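Local coordinates for protein endostatin (Mus musculus, PDB 1KOE) that inhibits angiogenesis as the C-terminal fragment of the collagen XVIII alpha1 chain and binds heparin through a compact domain related to the C-type lectins, at residues S74-W77 with D78-F81; I94-F97 with D98-V102. All blocks are in the same frame, centred on the assembly; numbering follows the deposited sequence.

Contact 1: residues S74-W77 with D78-F81; sequences SPSW and DSLF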
loop_
_atom_site.group_PDB
_atom_site.type_symbol
_atom_site.label_atom_id
_atom_site.label_comp_id
_atom_site.label_asym_id
_atom_site.label_seq_id
_atom_site.Cartn_x
_atom_site.Cartn_y
_atom_site.Cartn_z
ATOM N N SER A 74 -3.506 8.408 -9.899
ATOM C CA SER A 74 -2.379 9.331 -9.955
ATOM C C SER A 74 -1.741 9.214 -11.342
ATOM O O SER A 74 -1.786 8.150 -11.966
ATOM C CB SER A 74 -1.369 8.959 -8.846
ATOM O OG SER A 74 -0.193 9.732 -8.926
ATOM N N PRO A 75 -1.186 10.327 -11.864
ATOM C CA PRO A 75 -0.543 10.331 -13.187
ATOM C C PRO A 75 0.715 9.469 -13.300
ATOM O O PRO A 75 1.076 9.021 -14.395
ATOM C CB PRO A 75 -0.252 11.820 -13.427
ATOM C CG PRO A 75 -0.169 12.396 -12.037
ATOM C CD PRO A 75 -1.252 11.685 -11.291
ATOM N N SER A 76 1.350 9.194 -12.167
ATOM C CA SER A 76 2.559 8.382 -12.145
ATOM C C SER A 76 2.892 7.976 -10.722
ATOM O O SER A 76 2.326 8.483 -9.753
ATOM C CB SER A 76 3.754 9.170 -12.690
ATOM O OG SER A 76 4.094 10.224 -11.803
ATOM N N TRP A 77 3.848 7.067 -10.616
ATOM C CA TRP A 77 4.340 6.578 -9.336
ATOM C C TRP A 77 5.098 7.714 -8.645
ATOM O O TRP A 77 4.859 8.021 -7.481
ATOM C CB TRP A 77 5.276 5.396 -9.607
ATOM C CG TRP A 77 5.941 4.799 -8.396
ATOM C CD1 TRP A 77 7.282 4.820 -8.106
ATOM C CD2 TRP A 77 5.328 3.970 -7.390
ATOM N NE1 TRP A 77 7.543 4.043 -7.004
ATOM C CE2 TRP A 77 6.367 3.502 -6.545
ATOM C CE3 TRP A 77 4.003 3.571 -7.128
ATOM C CZ2 TRP A 77 6.123 2.650 -5.448
ATOM C CZ3 TRP A 77 3.758 2.730 -6.041
ATOM C CH2 TRP A 77 4.820 2.274 -5.214
ATOM N N ASP A 78 5.962 8.385 -9.399
ATOM C CA ASP A 78 6.763 9.483 -8.865
ATOM C C ASP A 78 5.927 10.565 -8.224
ATOM O O ASP A 78 6.329 11.150 -7.223
ATOM C CB ASP A 78 7.626 10.116 -9.962
ATOM C CG ASP A 78 8.874 9.329 -10.249
ATOM O OD1 ASP A 78 9.141 8.345 -9.527
ATOM O OD2 ASP A 78 9.587 9.701 -11.207
ATOM N N SER A 79 4.772 10.850 -8.809
ATOM C CA SER A 79 3.896 11.894 -8.283
ATOM C C SER A 79 3.514 11.669 -6.833
ATOM O O SER A 79 3.310 12.621 -6.079
ATOM C CB SER A 79 2.624 12.001 -9.130
ATOM O OG SER A 79 2.971 12.285 -10.468
ATOM N N LEU A 80 3.413 10.408 -6.434
ATOM C CA LEU A 80 3.045 10.091 -5.057
ATOM C C LEU A 80 4.148 10.427 -4.047
ATOM O O LEU A 80 3.870 10.711 -2.878
ATOM C CB LEU A 80 2.701 8.599 -4.925
ATOM C CG LEU A 80 1.520 7.997 -5.686
ATOM C CD1 LEU A 80 1.509 6.491 -5.431
ATOM C CD2 LEU A 80 0.208 8.614 -5.236
ATOM N N PHE A 81 5.392 10.419 -4.512
ATOM C CA PHE A 81 6.545 10.627 -3.640
ATOM C C PHE A 81 7.220 11.978 -3.770
ATOM O O PHE A 81 8.349 12.168 -3.314
ATOM C CB PHE A 81 7.550 9.483 -3.886
ATOM C CG PHE A 81 6.944 8.126 -3.725
ATOM C CD1 PHE A 81 6.781 7.572 -2.452
ATOM C CD2 PHE A 81 6.480 7.418 -4.840
ATOM C CE1 PHE A 81 6.150 6.332 -2.289
ATOM C CE2 PHE A 81 5.854 6.194 -4.692
ATOM C CZ PHE A 81 5.679 5.636 -3.414
#

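Contact 2: residues I94-F97 with D98-V102; sequences IFSF and DGRDV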
loop_
_atom_site.group_PDB
_atom_site.type_symbol
_atom_site.label_atom_id
_atom_site.label_comp_id
_atom_site.label_asym_id
_atom_site.label_seq_id
_atom_site.Cartn_x
_atom_site.Cartn_y
_atom_site.Cartn_z
ATOM N N ILE A 94 -10.523 2.848 -3.670
ATOM C CA ILE A 94 -9.562 1.761 -3.677
ATOM C C ILE A 94 -10.335 0.490 -3.397
ATOM O O ILE A 94 -11.115 0.419 -2.445
ATOM C CB ILE A 94 -8.425 1.957 -2.652
ATOM C CG1 ILE A 94 -7.604 3.199 -3.046
ATOM C CG2 ILE A 94 -7.547 0.682 -2.586
ATOM C CD1 ILE A 94 -6.433 3.485 -2.157
ATOM N N PHE A 95 -10.214 -0.456 -4.320
ATOM C CA PHE A 95 -10.878 -1.760 -4.220
ATOM C C PHE A 95 -9.902 -2.876 -3.822
ATOM O O PHE A 95 -8.713 -2.835 -4.170
ATOM C CB PHE A 95 -11.493 -2.148 -5.578
ATOM C CG PHE A 95 -12.572 -1.226 -6.030
ATOM C CD1 PHE A 95 -13.879 -1.433 -5.631
ATOM C CD2 PHE A 95 -12.285 -0.140 -6.841
ATOM C CE1 PHE A 95 -14.895 -0.555 -6.030
ATOM C CE2 PHE A 95 -13.290 0.729 -7.236
ATOM C CZ PHE A 95 -14.597 0.517 -6.825
ATOM N N SER A 96 -10.424 -3.865 -3.100
ATOM C CA SER A 96 -9.655 -5.046 -2.733
ATOM C C SER A 96 -9.689 -5.963 -3.976
ATOM O O SER A 96 -10.441 -5.684 -4.933
ATOM C CB SER A 96 -10.323 -5.738 -1.558
ATOM O OG SER A 96 -11.644 -6.112 -1.891
ATOM N N PHE A 97 -8.926 -7.059 -3.950
ATOM C CA PHE A 97 -8.872 -7.990 -5.084
ATOM C C PHE A 97 -10.245 -8.562 -5.415
ATOM O O PHE A 97 -10.585 -8.725 -6.596
ATOM C CB PHE A 97 -7.879 -9.129 -4.814
ATOM C CG PHE A 97 -6.446 -8.711 -4.943
ATOM C CD1 PHE A 97 -5.869 -8.545 -6.207
ATOM C CD2 PHE A 97 -5.678 -8.448 -3.807
ATOM C CE1 PHE A 97 -4.556 -8.115 -6.350
ATOM C CE2 PHE A 97 -4.358 -8.020 -3.928
ATOM C CZ PHE A 97 -3.791 -7.849 -5.207
ATOM N N ASP A 98 -11.042 -8.851 -4.390
ATOM C CA ASP A 98 -12.371 -9.396 -4.626
ATOM C C ASP A 98 -13.461 -8.351 -4.949
ATOM O O ASP A 98 -14.660 -8.661 -4.887
ATOM C CB ASP A 98 -12.800 -10.355 -3.496
ATOM C CG ASP A 98 -12.942 -9.669 -2.143
ATOM O OD1 ASP A 98 -13.016 -8.425 -2.080
ATOM O OD2 ASP A 98 -12.976 -10.396 -1.120
ATOM N N GLY A 99 -13.035 -7.119 -5.247
ATOM C CA GLY A 99 -13.947 -6.076 -5.668
ATOM C C GLY A 99 -14.692 -5.215 -4.685
ATOM O O GLY A 99 -15.621 -4.523 -5.087
ATOM N N ARG A 100 -14.284 -5.188 -3.431
ATOM C CA ARG A 100 -14.958 -4.357 -2.441
ATOM C C ARG A 100 -14.276 -3.007 -2.227
ATOM O O ARG A 100 -13.038 -2.918 -2.223
ATOM C CB ARG A 100 -15.036 -5.097 -1.104
ATOM C CG ARG A 100 -15.998 -6.280 -1.099
ATOM C CD ARG A 100 -15.841 -7.063 0.187
ATOM N NE ARG A 100 -14.580 -7.784 0.186
ATOM C CZ ARG A 100 -13.894 -8.132 1.268
ATOM N NH1 ARG A 100 -14.341 -7.831 2.474
ATOM N NH2 ARG A 100 -12.750 -8.782 1.139
ATOM N N ASP A 101 -15.082 -1.952 -2.098
ATOM C CA ASP A 101 -14.544 -0.616 -1.847
ATOM C C ASP A 101 -14.172 -0.602 -0.354
ATOM O O ASP A 101 -15.042 -0.688 0.532
ATOM C CB ASP A 101 -15.598 0.450 -2.160
ATOM C CG ASP A 101 -15.098 1.879 -1.918
ATOM O OD1 ASP A 101 -14.274 2.139 -1.024
ATOM O OD2 ASP A 101 -15.574 2.778 -2.611
ATOM N N VAL A 102 -12.877 -0.483 -0.088
ATOM C CA VAL A 102 -12.356 -0.516 1.273
ATOM C C VAL A 102 -12.858 0.599 2.208
ATOM O O VAL A 102 -12.908 0.430 3.430
ATOM C CB VAL A 102 -10.806 -0.567 1.248
ATOM C CG1 VAL A 102 -10.222 0.763 0.814
ATOM C CG2 VAL A 102 -10.280 -0.961 2.584
HETATM O O HOH W 1 -12.048 3.744 -1.412
#

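Contact 1: residues S74-W77 with D78-F81
Ser76 OG and Ser79 OG lie 2.7 Å apart in a hydrogen bond that can run in either direction, joining the residue just ahead of the short helix 77-80 to one in its first turn. Ser76 places its hydroxyl between the backbone N and the carbonyl carbon (chi1 68°), which turns OG to the side where Ser79 offers its own hydroxyl. The same Ser79 OG has Pro75 CG alongside at 3.5 Å. Ser74 OG, just before it in the chain, gives its proton to Ser76 O at 2.9 Å, while Ser79 CB and Leu80 CD2 pack against it. A buried hydroxyl at the end of strand 72-74 is thereby satisfied within the linker.

Further along, Leu80 N donates to Trp77 O over 3.0 Å. The bond is bent and the donor stands above the carbonyl plane; it is an i to i+3 bond, the spacing of a 3-10 turn, in a weakly bonded helix. One residue on, the edge of the Phe81 ring comes up against a face of Trp77: Phe81 CE2 sits 3.3 Å from Trp77 CE2, and the planes stand 58° apart in an edge-to-face stack. Trp77 holds its indole away from its own amide nitrogen (chi1 177°), on the side where Phe81 lies. Leu80 CD1 packs 4.2 Å from Trp77 CE3, the two side chains crossing at about a right angle.

Tyr52 ties the aromatic cluster to the preceding chain: its carbonyl accepts from Trp77 NE1, its hydroxyl bonds Asp78 OD1, and its ring meets both aromatics. The linker leads from edge strand 72-74, paired through Ser74 to Ile65 of strand 65-66, straight into helix 77-80.

Contact 2: residues I94-F97 with D98-V102
A hairpin-like reversal, closed by a type I beta turn from Ser96 to Gly99, brings residues 94-97 back alongside 98-102 in the long loop region between helix 77-80 and strand 112-114. Gly99 N bonds Ser96 O at 3.0 Å across the turn. Phe95 and Asp101 face each other as a non-hydrogen-bonded pair, flanked by two bonds: Ser96 N donates to Arg100 O at 2.9 Å, and Val102 N to Ile94 O at 3.1 Å. The positive phi of Gly99 (85°) would press a CB against the preceding carbonyl oxygen.

The side chains at the turn are joined by a network of hydrogen bonds and a salt bridge. Ser96 OG receives Arg100 N and gives its own proton to Asp98 OD1 at 2.7 Å, approaching on the anti side. Arg100 grips the same carboxylate side-on: NE reaches OD1 at 2.8 Å nearly in the guanidinium plane, and NH2 forms a salt bridge with OD2 on its syn lone pair. Ser96 OG and Arg100 NE arrive at OD1 from opposite faces of the carboxylate plane, so that, with NH2 on OD2, three donors fix the rotation of the carboxylate. A bend in the arginine chain at chi3 (-72°) folds the guanidinium back to Asp98. At the other end, a water links Ile94 N to Asp101 OD1, which also accepts from Leu103 N, and Val102 CG1 packs on Ile94 CB at 4.1 Å.

Asn10, just after strand 4-8, is bonded to both Asp98 and Arg100. Phe97 rests on helix 19-33 and Cys167, while Ile94 packs on Leu166, so the reversal lies against strand 166-169 and helix 19-33.

Contacts 1 and 2 follow one another along the chain, with their centres 21 Å apart and nearest atoms about 9 Å apart, so they do not touch. Each centre lies about 13 Å from that of the chain. They meet the five-stranded mixed sheet at different strands: contact 1 continues from 72-74 at its border, whereas contact 2 packs against 166-169, deeper in the strand order, and bonds to strand 4-8 through Phe95 and Ala8. Serine hydroxyls brace both, at the start of a helix in contact 1 and in a reversal of the chain in contact 2, but contact 1 adds an aromatic cluster and contact 2 a salt bridge.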